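Local coordinates for TRNA nucleotidyl transferase-related protein (Thermotoga maritima, PDB 3H38) that acts as a class II CCA-adding enzyme that uses CTP and ATP to build the CCA end of tRNA, this chain being its C-terminal nucleotidyltransferase and probable RNA-binding part, at residues N21-L26 / G41-D46; F29-N34 / L140-F145; V165-T168 / V172-P175; R183-F188 / I234-Q239. All coordinates share one frame; numbering follows the deposited sequence.

Interaction 1 of 4, residues N21-L26 / G41-D46; sequences NLFRLL and GGFVRD
Phe23 and Phe43 meet in an offset edge-to-face aromatic pair inside the head domain of this class II nucleotidyltransferase, where they join helix 17-32 to helix 42-49. The first helix packs on the mixed sheet; the second follows strand 37-40 and carries part of the nucleotide site.

The contact between the helices is wholly apolar. The two side chains come from opposite directions and together span a backbone separation of 12.4 Å between Phe23 CA and Phe43 CA. Phe23 turns an edge to the face of Phe43, the ring centroids lying 5.3 Å apart and the planes inclined at 64°. Phe23 CE2 comes 3.7 Å from Phe43 CZ, and Phe23 CZ is almost as near the same atom, at 3.8 Å. With CG anti to the backbone N (chi1 172°), Phe43 sends its ring out from helix 42-49 to this meeting point. Both rings are buried, Phe23 resting also on Val39 and Ile56.

Polar bonds occupy another side of helix 42-49. Gly41, in a positive-phi conformation, is its N-cap residue, and Arg45, which binds CTP and ATP in other structures of this protein, pairs with the next residue. Arg45 NH1 has a further partner in Asn134, and Asp46 OD2 one in Asn53. The Phe43 side chain lies about 5 Å from that of Asp55 and about 6 Å from that of Asp57, nearest atoms, and both aspartates bind magnesium in other structures of this protein. Arg45 NE and NH2 both converge on Asp46 OD1, each at 3.0 Å and from the same face of the carboxylate.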
loop_
_atom_site.group_PDB
_atom_site.type_symbol
_atom_site.label_atom_id
_atom_site.label_comp_id
_atom_site.label_asym_id
_atom_site.label_seq_id
_atom_site.Cartn_x
_atom_site.Cartn_y
_atom_site.Cartn_z
ATOM N N ASN A 21 17.743 -25.070 -11.307
ATOM C CA ASN A 21 19.059 -25.638 -11.056
ATOM C C ASN A 21 19.723 -25.056 -9.825
ATOM O O ASN A 21 20.492 -25.735 -9.145
ATOM C CB ASN A 21 19.956 -25.494 -12.277
ATOM C CG ASN A 21 19.859 -26.697 -13.203
ATOM O OD1 ASN A 21 19.418 -27.787 -12.795
ATOM N ND2 ASN A 21 20.270 -26.510 -14.456
ATOM N N LEU A 22 19.399 -23.794 -9.559
ATOM C CA LEU A 22 19.821 -23.070 -8.369
ATOM C C LEU A 22 19.216 -23.671 -7.095
ATOM O O LEU A 22 19.939 -23.965 -6.147
ATOM C CB LEU A 22 19.372 -21.615 -8.500
ATOM C CG LEU A 22 19.746 -20.676 -7.362
ATOM C CD1 LEU A 22 21.226 -20.722 -7.090
ATOM C CD2 LEU A 22 19.337 -19.245 -7.702
ATOM N N PHE A 23 17.884 -23.818 -7.081
ATOM C CA PHE A 23 17.183 -24.497 -5.999
ATOM C C PHE A 23 17.892 -25.821 -5.723
ATOM O O PHE A 23 18.114 -26.188 -4.570
ATOM C CB PHE A 23 15.703 -24.750 -6.344
ATOM C CG PHE A 23 14.812 -23.507 -6.281
ATOM C CD1 PHE A 23 14.940 -22.578 -5.265
ATOM C CD2 PHE A 23 13.815 -23.305 -7.224
ATOM C CE1 PHE A 23 14.124 -21.462 -5.201
ATOM C CE2 PHE A 23 12.990 -22.179 -7.171
ATOM C CZ PHE A 23 13.146 -21.259 -6.159
ATOM N N ARG A 24 18.266 -26.521 -6.794
ATOM C CA ARG A 24 19.009 -27.781 -6.671
ATOM C C ARG A 24 20.358 -27.594 -5.962
ATOM O O ARG A 24 20.634 -28.248 -4.946
ATOM C CB ARG A 24 19.156 -28.477 -8.027
ATOM C CG ARG A 24 17.847 -29.080 -8.541
ATOM C CD ARG A 24 18.016 -29.942 -9.821
ATOM N NE ARG A 24 16.897 -30.880 -9.981
ATOM C CZ ARG A 24 15.957 -30.756 -10.912
ATOM N NH1 ARG A 24 16.035 -29.756 -11.785
ATOM N NH2 ARG A 24 14.954 -31.636 -10.988
ATOM N N LEU A 25 21.144 -26.658 -6.433
ATOM C CA LEU A 25 22.404 -26.359 -5.808
ATOM C C LEU A 25 22.272 -26.061 -4.365
ATOM O O LEU A 25 23.037 -26.519 -3.596
ATOM C CB LEU A 25 22.997 -25.133 -6.435
ATOM C CG LEU A 25 23.696 -25.288 -7.745
ATOM C CD1 LEU A 25 24.899 -24.399 -7.691
ATOM C CD2 LEU A 25 24.074 -26.712 -7.893
ATOM N N LEU A 26 21.289 -25.254 -4.019
ATOM C CA LEU A 26 21.057 -24.860 -2.643
ATOM C C LEU A 26 20.756 -26.096 -1.802
ATOM O O LEU A 26 21.260 -26.228 -0.675
ATOM C CB LEU A 26 19.934 -23.832 -2.541
ATOM C CG LEU A 26 20.205 -22.452 -3.157
ATOM C CD1 LEU A 26 18.925 -21.643 -3.296
ATOM C CD2 LEU A 26 21.228 -21.669 -2.359
ATOM N N GLY A 41 6.492 -20.179 1.612
ATOM C CA GLY A 41 5.626 -19.016 1.551
ATOM C C GLY A 41 4.938 -18.711 0.243
ATOM O O GLY A 41 4.349 -19.601 -0.368
ATOM N N GLY A 42 4.997 -17.442 -0.167
ATOM C CA GLY A 42 4.260 -16.940 -1.324
ATOM C C GLY A 42 4.704 -17.632 -2.585
ATOM O O GLY A 42 3.900 -18.045 -3.416
ATOM N N PHE A 43 6.007 -17.800 -2.714
ATOM C CA PHE A 43 6.521 -18.535 -3.851
ATOM C C PHE A 43 5.853 -19.905 -4.032
ATOM O O PHE A 43 5.627 -20.360 -5.152
ATOM C CB PHE A 43 8.028 -18.739 -3.758
ATOM C CG PHE A 43 8.542 -19.659 -4.815
ATOM C CD1 PHE A 43 8.958 -19.157 -6.042
ATOM C CD2 PHE A 43 8.545 -21.037 -4.612
ATOM C CE1 PHE A 43 9.417 -20.013 -7.055
ATOM C CE2 PHE A 43 8.986 -21.907 -5.610
ATOM C CZ PHE A 43 9.424 -21.393 -6.843
ATOM N N VAL A 44 5.578 -20.588 -2.934
ATOM C CA VAL A 44 4.974 -21.906 -3.040
ATOM C C VAL A 44 3.466 -21.807 -3.351
ATOM O O VAL A 44 2.930 -22.567 -4.168
ATOM C CB VAL A 44 5.226 -22.717 -1.751
ATOM C CG1 VAL A 44 4.410 -24.010 -1.756
ATOM C CG2 VAL A 44 6.709 -23.014 -1.616
ATOM N N ARG A 45 2.790 -20.888 -2.664
ATOM C CA ARG A 45 1.424 -20.510 -2.981
ATOM C C ARG A 45 1.299 -20.211 -4.482
ATOM O O ARG A 45 0.478 -20.810 -5.196
ATOM C CB ARG A 45 1.077 -19.252 -2.189
ATOM C CG ARG A 45 -0.375 -18.762 -2.295
ATOM C CD ARG A 45 -0.430 -17.311 -1.765
ATOM N NE ARG A 45 0.447 -16.432 -2.548
ATOM C CZ ARG A 45 1.166 -15.429 -2.041
ATOM N NH1 ARG A 45 1.120 -15.144 -0.730
ATOM N NH2 ARG A 45 1.943 -14.715 -2.847
ATOM N N ASP A 46 2.149 -19.295 -4.945
ATOM C CA ASP A 46 2.137 -18.833 -6.321
ATOM C C ASP A 46 2.380 -19.976 -7.306
ATOM O O ASP A 46 1.651 -20.114 -8.289
ATOM C CB ASP A 46 3.113 -17.668 -6.495
ATOM C CG ASP A 46 2.668 -16.410 -5.698
ATOM O OD1 ASP A 46 1.461 -16.292 -5.387
ATOM O OD2 ASP A 46 3.510 -15.537 -5.373
#

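Interaction 2 of 4, residues F29-N34 / L140-F145; sequences FGDEVN and LNPKDF
A Schellman motif ends helix 17-32, and just before that end Asp31 reaches across to Asn141 and Pro142 in the loop between strands 137-139 and 147-149. Asn34, with positive phi, is the C' residue of the motif. One residue before Asp31, Gly30 lies against the loop, Gly30 CA being 6.2 Å from Asn141 CA.

Asp31 carries most of the contact. Its CG stands anti to the carbonyl carbon (chi1 -77°), which carries the carboxylate out to the proline ring of the loop. The carboxylate lies nearly parallel to the amide of Asn141, their planes 15° apart. Asp31 OD2 approaches the proline ring at its CD corner, 3.1 Å from Pro142 CD and 3.4 Å from Pro142 CG. The same oxygen accepts a hydrogen bond from a water at 2.9 Å, and that water accepts one from Lys143 N at 3.0 Å, tying the carboxylate to the loop backbone. An alanine here would remove the carboxylate and is likely to leave the water without its acceptor on the helix and the edge of Pro142 less covered.

The contact lies at the edge of the head domain, away from the nucleotide site. Leu140 bonds through its backbone to Val37, while Phe145 rests on Leu20, so the loop packs against helix 17-32. Phe29 and Val33 face helix 64-72.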
loop_
_atom_site.group_PDB
_atom_site.type_symbol
_atom_site.label_atom_id
_atom_site.label_comp_id
_atom_site.label_asym_id
_atom_site.label_seq_id
_atom_site.Cartn_x
_atom_site.Cartn_y
_atom_site.Cartn_z
ATOM N N PHE A 29 24.026 -27.825 -1.267
ATOM C CA PHE A 29 24.792 -27.167 -0.203
ATOM C C PHE A 29 24.235 -27.543 1.155
ATOM O O PHE A 29 24.982 -27.653 2.123
ATOM C CB PHE A 29 24.763 -25.641 -0.312
ATOM C CG PHE A 29 25.306 -25.106 -1.597
ATOM C CD1 PHE A 29 24.990 -23.822 -2.010
ATOM C CD2 PHE A 29 26.123 -25.889 -2.407
ATOM C CE1 PHE A 29 25.486 -23.323 -3.206
ATOM C CE2 PHE A 29 26.619 -25.395 -3.600
ATOM C CZ PHE A 29 26.299 -24.114 -4.002
ATOM N N GLY A 30 22.917 -27.724 1.232
ATOM C CA GLY A 30 22.268 -28.058 2.489
ATOM C C GLY A 30 22.869 -29.338 3.038
ATOM O O GLY A 30 23.330 -29.376 4.173
ATOM N N ASP A 31 22.877 -30.382 2.214
ATOM C CA ASP A 31 23.447 -31.671 2.582
ATOM C C ASP A 31 24.922 -31.568 2.961
ATOM O O ASP A 31 25.379 -32.230 3.889
ATOM C CB ASP A 31 23.319 -32.655 1.425
ATOM C CG ASP A 31 21.921 -33.204 1.284
ATOM O OD1 ASP A 31 21.049 -32.763 2.068
ATOM O OD2 ASP A 31 21.698 -34.073 0.403
ATOM N N GLU A 32 25.661 -30.746 2.234
ATOM C CA GLU A 32 27.102 -30.677 2.407
ATOM C C GLU A 32 27.478 -29.963 3.693
ATOM O O GLU A 32 28.619 -30.041 4.135
ATOM C CB GLU A 32 27.758 -30.004 1.206
ATOM C CG GLU A 32 27.864 -30.919 -0.010
ATOM C CD GLU A 32 28.198 -30.158 -1.281
ATOM O OE1 GLU A 32 28.362 -30.810 -2.331
ATOM O OE2 GLU A 32 28.286 -28.911 -1.236
ATOM N N VAL A 33 26.510 -29.272 4.286
ATOM C CA VAL A 33 26.705 -28.624 5.577
ATOM C C VAL A 33 25.646 -29.100 6.565
ATOM O O VAL A 33 25.435 -28.495 7.607
ATOM C CB VAL A 33 26.652 -27.101 5.449
ATOM C CG1 VAL A 33 27.824 -26.613 4.623
ATOM C CG2 VAL A 33 25.322 -26.660 4.816
ATOM N N ASN A 34 24.974 -30.193 6.221
ATOM C CA ASN A 34 24.016 -30.809 7.135
ATOM C C ASN A 34 22.878 -29.913 7.627
ATOM O O ASN A 34 22.505 -29.966 8.796
ATOM C CB ASN A 34 24.749 -31.427 8.328
ATOM C CG ASN A 34 25.653 -32.565 7.917
ATOM O OD1 ASN A 34 25.184 -33.605 7.438
ATOM N ND2 ASN A 34 26.961 -32.374 8.085
ATOM N N LEU A 140 14.333 -28.605 -0.519
ATOM C CA LEU A 140 15.330 -28.614 -1.594
ATOM C C LEU A 140 16.464 -29.652 -1.519
ATOM O O LEU A 140 17.189 -29.814 -2.491
ATOM C CB LEU A 140 15.917 -27.213 -1.773
ATOM C CG LEU A 140 14.806 -26.177 -2.007
ATOM C CD1 LEU A 140 15.372 -24.831 -2.441
ATOM C CD2 LEU A 140 13.807 -26.703 -3.055
ATOM N N ASN A 141 16.631 -30.335 -0.387
ATOM C CA ASN A 141 17.720 -31.297 -0.257
ATOM C C ASN A 141 17.468 -32.431 -1.247
ATOM O O ASN A 141 16.302 -32.809 -1.458
ATOM C CB ASN A 141 17.825 -31.844 1.166
ATOM C CG ASN A 141 18.063 -30.750 2.214
ATOM O OD1 ASN A 141 19.217 -30.435 2.577
ATOM N ND2 ASN A 141 16.973 -30.176 2.716
ATOM N N PRO A 142 18.551 -32.943 -1.882
ATOM C CA PRO A 142 18.501 -33.869 -3.027
ATOM C C PRO A 142 17.517 -35.036 -2.888
ATOM O O PRO A 142 16.650 -35.181 -3.754
ATOM C CB PRO A 142 19.943 -34.360 -3.125
ATOM C CG PRO A 142 20.747 -33.137 -2.730
ATOM C CD PRO A 142 19.928 -32.459 -1.638
ATOM N N LYS A 143 17.613 -35.840 -1.834
ATOM C CA LYS A 143 16.659 -36.941 -1.693
ATOM C C LYS A 143 15.193 -36.458 -1.642
ATOM O O LYS A 143 14.291 -37.134 -2.142
ATOM C CB LYS A 143 16.960 -37.835 -0.462
ATOM C CG LYS A 143 15.785 -38.785 -0.142
ATOM C CD LYS A 143 16.130 -39.917 0.786
ATOM C CE LYS A 143 15.023 -40.136 1.814
ATOM N NZ LYS A 143 13.703 -40.492 1.277
ATOM N N ASP A 144 14.943 -35.305 -1.025
ATOM C CA ASP A 144 13.560 -34.857 -0.842
ATOM C C ASP A 144 13.162 -33.731 -1.782
ATOM O O ASP A 144 12.075 -33.182 -1.653
ATOM C CB ASP A 144 13.257 -34.517 0.642
ATOM C CG ASP A 144 13.355 -35.772 1.562
ATOM O OD1 ASP A 144 13.677 -35.647 2.777
ATOM O OD2 ASP A 144 13.133 -36.898 1.046
ATOM N N PHE A 145 14.026 -33.411 -2.746
ATOM C CA PHE A 145 13.760 -32.322 -3.684
ATOM C C PHE A 145 12.344 -32.370 -4.282
ATOM O O PHE A 145 11.932 -33.402 -4.820
ATOM C CB PHE A 145 14.787 -32.322 -4.811
ATOM C CG PHE A 145 14.635 -31.176 -5.764
ATOM C CD1 PHE A 145 13.959 -31.337 -6.970
ATOM C CD2 PHE A 145 15.155 -29.930 -5.454
ATOM C CE1 PHE A 145 13.806 -30.260 -7.866
ATOM C CE2 PHE A 145 15.029 -28.847 -6.343
ATOM C CZ PHE A 145 14.342 -29.014 -7.556
HETATM O O HOH W 1 19.181 -35.493 0.643
#

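Interaction 3 of 4, residues V165-T168 / V172-P175; sequences VLHT and VDDP
A weak side-chain hydrogen bond between His167 and Asp173 closes a short surface loop against the one-turn helix 170-173, which follows strand 162-163. The contact is local, with three residues between its segments, and covers little surface.

His167 NE2 donates to Asp173 OD1 at 3.3 Å, with an N-H...O angle of 146°. The oxygen lies at the edge of the imidazole, near its plane. The carboxylate is nevertheless tilted, its plane 52° from that of the ring. His167 CE1 flanks the bond at 4.0 Å from Asp173 OD1. The torsion of His167 explains the approach: with chi1 at 63°, CG sits between the backbone N and the carbonyl carbon, and the ring is swung across the loop to the helix. Asp173 points from the helix toward it. A single long bond of this kind gives only modest restraint, and the side chain of Arg177, a nucleotide-binding residue in other structures of this protein, also lies about 4 Å from that of Asp173, nearest atoms.

The neighbouring residue gives the contact its setting. Asp174, which binds CTP and ATP in other structures of this protein, is the first to leave helical backbone angles. Its OD2 caps the backbone N of Thr176 at the approach to helix 177-187, and its OD1 forms a salt bridge with Arg216 of helix 214-225. Asp173 also touches Tyr108. Val172 and Pro175 pack on helix 208-211, Val165 turns back onto Ser170 and Phe171, and the hydrogen-bonded pair thus lies on the connection from strand 162-163 into helix 177-187.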
loop_
_atom_site.group_PDB
_atom_site.type_symbol
_atom_site.label_atom_id
_atom_site.label_comp_id
_atom_site.label_asym_id
_atom_site.label_seq_id
_atom_site.Cartn_x
_atom_site.Cartn_y
_atom_site.Cartn_z
ATOM N N VAL A 165 -6.743 -19.233 9.081
ATOM C CA VAL A 165 -5.622 -19.118 10.011
ATOM C C VAL A 165 -5.196 -20.501 10.547
ATOM O O VAL A 165 -5.985 -21.469 10.527
ATOM C CB VAL A 165 -5.951 -18.163 11.201
ATOM C CG1 VAL A 165 -6.097 -16.718 10.726
ATOM C CG2 VAL A 165 -7.187 -18.643 11.972
ATOM N N LEU A 166 -3.963 -20.588 11.040
ATOM C CA LEU A 166 -3.424 -21.878 11.497
ATOM C C LEU A 166 -3.803 -22.324 12.912
ATOM O O LEU A 166 -3.609 -23.488 13.251
ATOM C CB LEU A 166 -1.895 -21.913 11.364
ATOM C CG LEU A 166 -1.205 -21.349 10.116
ATOM C CD1 LEU A 166 0.195 -21.917 10.023
ATOM C CD2 LEU A 166 -1.971 -21.662 8.863
ATOM N N HIS A 167 -4.294 -21.408 13.747
ATOM C CA HIS A 167 -4.739 -21.735 15.117
ATOM C C HIS A 167 -5.667 -20.655 15.646
ATOM O O HIS A 167 -5.761 -19.556 15.060
ATOM C CB HIS A 167 -3.556 -21.849 16.076
ATOM C CG HIS A 167 -2.808 -20.569 16.243
ATOM N ND1 HIS A 167 -1.781 -20.191 15.408
ATOM C CD2 HIS A 167 -2.960 -19.555 17.141
ATOM C CE1 HIS A 167 -1.316 -19.009 15.786
ATOM N NE2 HIS A 167 -2.025 -18.602 16.827
ATOM N N THR A 168 -6.299 -20.956 16.784
ATOM C CA THR A 168 -7.325 -20.090 17.402
ATOM C C THR A 168 -6.930 -18.697 17.911
ATOM O O THR A 168 -7.781 -17.834 18.045
ATOM C CB THR A 168 -8.062 -20.825 18.541
ATOM O OG1 THR A 168 -8.822 -21.889 17.970
ATOM C CG2 THR A 168 -9.044 -19.895 19.264
ATOM N N VAL A 172 -5.560 -12.652 17.758
ATOM C CA VAL A 172 -5.299 -12.078 19.069
ATOM C C VAL A 172 -3.792 -11.838 19.239
ATOM O O VAL A 172 -3.378 -10.783 19.697
ATOM C CB VAL A 172 -5.776 -13.052 20.146
ATOM C CG1 VAL A 172 -5.276 -12.627 21.487
ATOM C CG2 VAL A 172 -7.296 -13.165 20.132
ATOM N N ASP A 173 -3.005 -12.856 18.882
ATOM C CA ASP A 173 -1.546 -12.791 18.709
ATOM C C ASP A 173 -1.075 -11.609 17.845
ATOM O O ASP A 173 -0.308 -10.758 18.305
ATOM C CB ASP A 173 -1.032 -14.099 18.058
ATOM C CG ASP A 173 -0.910 -15.270 19.053
ATOM O OD1 ASP A 173 -0.410 -16.365 18.658
ATOM O OD2 ASP A 173 -1.289 -15.092 20.231
ATOM N N ASP A 174 -1.494 -11.593 16.578
ATOM C CA ASP A 174 -1.148 -10.505 15.658
ATOM C C ASP A 174 -2.384 -9.991 14.898
ATOM O O ASP A 174 -2.760 -10.531 13.851
ATOM C CB ASP A 174 -0.066 -10.943 14.683
ATOM C CG ASP A 174 0.426 -9.803 13.837
ATOM O OD1 ASP A 174 1.357 -9.995 13.027
ATOM O OD2 ASP A 174 -0.118 -8.702 14.007
ATOM N N PRO A 175 -3.028 -8.947 15.439
ATOM C CA PRO A 175 -4.299 -8.427 14.924
ATOM C C PRO A 175 -4.094 -7.811 13.550
ATOM O O PRO A 175 -5.047 -7.454 12.864
ATOM C CB PRO A 175 -4.671 -7.341 15.954
ATOM C CG PRO A 175 -3.877 -7.662 17.188
ATOM C CD PRO A 175 -2.585 -8.205 16.634
#

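Interaction 4 of 4, residues R183-F188 / I234-Q239; sequences RFEQRF and IRRMAQ
Glu185 and Arg236 form a bidentate salt bridge between helix 177-187 and helix 230-239, where the segment that carries nucleotide-binding arginines meets the probable RNA-binding region.

The ionic contact is side-on. Arg236 NE donates to Glu185 OE1 at 2.9 Å, while Arg236 NH1 donates to Glu185 OE2 at 2.7 Å. Both bonds are almost straight, at 169° and 170°, and each uses the syn lone pair of its oxygen. Carboxylate and guanidinium are nearly coplanar, 10° apart, although the two side chains cross at about a right angle. Arg236 leaves its helix with CG anti to the backbone N and then bends at chi2, which brings NE as well as NH1 to the carboxylate.

Further hydrogen bonds reach both groups, that of Arg236 being weak: its NH2 lies 3.0 Å from Gln239 OE1 within its own helix. Glu185 OE2 also accepts from the backbone N of Ile192, so this buried oxygen has two donors and joins strand 191-192 to the salt bridge.

Packing comes from Gln186, whose NE2 lies 3.6 Å from Arg236 CG, beside the aliphatic part of the chain. Arg236 further touches Ile182, and Met237 packs between helices 177-187 and 214-225.

A leucine in place of Arg236 would probably leave the buried carboxylate of Glu185 without its countercharge. Two near-straight, coplanar bonds hold the groups against turning in their shared plane, and the paired charges are likely to keep Glu185 ionised in its buried setting.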
loop_
_atom_site.group_PDB
_atom_site.type_symbol
_atom_site.label_atom_id
_atom_site.label_comp_id
_atom_site.label_asym_id
_atom_site.label_seq_id
_atom_site.Cartn_x
_atom_site.Cartn_y
_atom_site.Cartn_z
ATOM N N ARG A 183 -6.903 -8.451 2.651
ATOM C CA ARG A 183 -6.039 -8.232 1.536
ATOM C C ARG A 183 -5.827 -9.405 0.630
ATOM O O ARG A 183 -5.894 -9.250 -0.541
ATOM C CB ARG A 183 -4.710 -7.650 1.938
ATOM C CG ARG A 183 -3.691 -7.787 0.892
ATOM C CD ARG A 183 -2.617 -6.802 1.008
ATOM N NE ARG A 183 -1.907 -6.992 2.245
ATOM C CZ ARG A 183 -0.783 -7.663 2.366
ATOM N NH1 ARG A 183 -0.218 -7.812 3.533
ATOM N NH2 ARG A 183 -0.231 -8.179 1.314
ATOM N N PHE A 184 -5.543 -10.574 1.175
ATOM C CA PHE A 184 -5.364 -11.771 0.346
ATOM C C PHE A 184 -6.730 -12.292 -0.106
ATOM O O PHE A 184 -6.837 -12.967 -1.116
ATOM C CB PHE A 184 -4.591 -12.870 1.092
ATOM C CG PHE A 184 -3.135 -12.529 1.387
ATOM C CD1 PHE A 184 -2.679 -12.450 2.693
ATOM C CD2 PHE A 184 -2.221 -12.340 0.371
ATOM C CE1 PHE A 184 -1.342 -12.164 2.971
ATOM C CE2 PHE A 184 -0.890 -12.055 0.649
ATOM C CZ PHE A 184 -0.452 -11.969 1.952
ATOM N N GLU A 185 -7.772 -11.997 0.657
ATOM C CA GLU A 185 -9.132 -12.308 0.213
ATOM C C GLU A 185 -9.463 -11.613 -1.110
ATOM O O GLU A 185 -9.970 -12.241 -2.028
ATOM C CB GLU A 185 -10.163 -11.906 1.264
ATOM C CG GLU A 185 -11.274 -12.922 1.436
ATOM C CD GLU A 185 -12.483 -12.343 2.141
ATOM O OE1 GLU A 185 -12.515 -11.105 2.367
ATOM O OE2 GLU A 185 -13.411 -13.122 2.459
ATOM N N GLN A 186 -9.181 -10.321 -1.217
ATOM C CA GLN A 186 -9.452 -9.649 -2.482
ATOM C C GLN A 186 -8.368 -9.928 -3.526
ATOM O O GLN A 186 -8.643 -9.874 -4.719
ATOM C CB GLN A 186 -9.671 -8.113 -2.337
ATOM C CG GLN A 186 -10.502 -7.637 -1.144
ATOM C CD GLN A 186 -11.820 -8.375 -1.006
ATOM O OE1 GLN A 186 -12.482 -8.656 -1.991
ATOM N NE2 GLN A 186 -12.204 -8.696 0.230
ATOM N N ARG A 187 -7.139 -10.199 -3.099
ATOM C CA ARG A 187 -6.036 -10.363 -4.056
ATOM C C ARG A 187 -6.126 -11.614 -4.954
ATOM O O ARG A 187 -5.740 -11.571 -6.121
ATOM C CB ARG A 187 -4.681 -10.320 -3.360
ATOM C CG ARG A 187 -3.545 -10.816 -4.250
ATOM C CD ARG A 187 -2.513 -11.500 -3.405
ATOM N NE ARG A 187 -1.378 -10.654 -3.034
ATOM C CZ ARG A 187 -0.110 -10.940 -3.343
ATOM N NH1 ARG A 187 0.873 -10.129 -2.949
ATOM N NH2 ARG A 187 0.182 -12.049 -4.037
ATOM N N PHE A 188 -6.603 -12.724 -4.398
ATOM C CA PHE A 188 -7.070 -13.856 -5.190
ATOM C C PHE A 188 -8.559 -13.716 -5.061
ATOM O O PHE A 188 -9.021 -12.775 -4.424
ATOM C CB PHE A 188 -6.595 -15.145 -4.541
ATOM C CG PHE A 188 -5.196 -15.059 -4.038
ATOM C CD1 PHE A 188 -4.117 -15.228 -4.901
ATOM C CD2 PHE A 188 -4.943 -14.783 -2.705
ATOM C CE1 PHE A 188 -2.810 -15.131 -4.437
ATOM C CE2 PHE A 188 -3.658 -14.687 -2.238
ATOM C CZ PHE A 188 -2.584 -14.862 -3.107
ATOM N N ILE A 234 -11.522 -2.080 1.306
ATOM C CA ILE A 234 -12.127 -1.044 2.108
ATOM C C ILE A 234 -13.582 -1.377 2.450
ATOM O O ILE A 234 -14.006 -1.252 3.601
ATOM C CB ILE A 234 -12.036 0.282 1.384
ATOM C CG1 ILE A 234 -10.562 0.713 1.297
ATOM C CG2 ILE A 234 -12.898 1.322 2.083
ATOM C CD1 ILE A 234 -10.378 2.086 0.624
ATOM N N ARG A 235 -14.337 -1.863 1.477
ATOM C CA ARG A 235 -15.746 -2.145 1.758
ATOM C C ARG A 235 -15.808 -3.361 2.624
ATOM O O ARG A 235 -16.721 -3.534 3.423
ATOM C CB ARG A 235 -16.552 -2.314 0.474
ATOM C CG ARG A 235 -16.495 -1.051 -0.385
ATOM C CD ARG A 235 -17.130 -1.275 -1.732
ATOM N NE ARG A 235 -17.771 -0.071 -2.252
ATOM C CZ ARG A 235 -17.911 0.191 -3.551
ATOM N NH1 ARG A 235 -18.512 1.327 -3.981
ATOM N NH2 ARG A 235 -17.420 -0.684 -4.422
ATOM N N ARG A 236 -14.790 -4.196 2.494
ATOM C CA ARG A 236 -14.733 -5.412 3.287
ATOM C C ARG A 236 -14.431 -5.057 4.746
ATOM O O ARG A 236 -15.049 -5.595 5.658
ATOM C CB ARG A 236 -13.706 -6.384 2.691
ATOM C CG ARG A 236 -13.736 -7.764 3.304
ATOM C CD ARG A 236 -15.122 -8.409 3.294
ATOM N NE ARG A 236 -14.979 -9.856 3.246
ATOM C CZ ARG A 236 -15.863 -10.739 3.696
ATOM N NH1 ARG A 236 -15.604 -12.032 3.590
ATOM N NH2 ARG A 236 -16.990 -10.346 4.257
ATOM N N MET A 237 -13.500 -4.129 4.958
ATOM C CA MET A 237 -13.183 -3.625 6.302
ATOM C C MET A 237 -14.445 -3.079 6.943
ATOM O O MET A 237 -14.742 -3.349 8.092
ATOM C CB MET A 237 -12.145 -2.499 6.216
ATOM C CG MET A 237 -10.725 -3.002 5.862
ATOM S SD MET A 237 -9.461 -1.710 5.551
ATOM C CE MET A 237 -9.299 -1.833 3.771
ATOM N N ALA A 238 -15.198 -2.302 6.174
ATOM C CA ALA A 238 -16.394 -1.702 6.695
ATOM C C ALA A 238 -17.395 -2.812 7.015
ATOM O O ALA A 238 -17.965 -2.844 8.097
ATOM C CB ALA A 238 -16.936 -0.711 5.709
ATOM N N GLN A 239 -17.488 -3.810 6.187
ATOM C CA GLN A 239 -18.376 -4.902 6.458
ATOM C C GLN A 239 -18.022 -5.522 7.761
ATOM O O GLN A 239 -18.857 -6.038 8.424
ATOM C CB GLN A 239 -18.216 -5.968 5.426
ATOM C CG GLN A 239 -19.174 -5.934 4.343
ATOM C CD GLN A 239 -19.007 -7.090 3.413
ATOM O OE1 GLN A 239 -19.075 -8.235 3.823
ATOM N NE2 GLN A 239 -18.796 -6.797 2.147
#

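How the interactions relate
Interactions 1 and 2 share helix 17-32 and alternate along the chain, their centres 13 Å apart; they touch through Phe23 on Leu140 and Arg24 on Phe145, so both belong to one packed flank of the head domain. Interactions 3 and 4 follow in series, 18 Å apart, on the successive helices 170-173 and 177-187. Interaction 1 lies 28 Å from interaction 4 between centres, yet the two meet where Arg45 packs on Phe184 and Phe188 and comes close to Arg187. That junction gathers arginines that bind CTP and ATP in other structures of this protein, connecting head domain to helical region, whereas interaction 2 stays remote from the site.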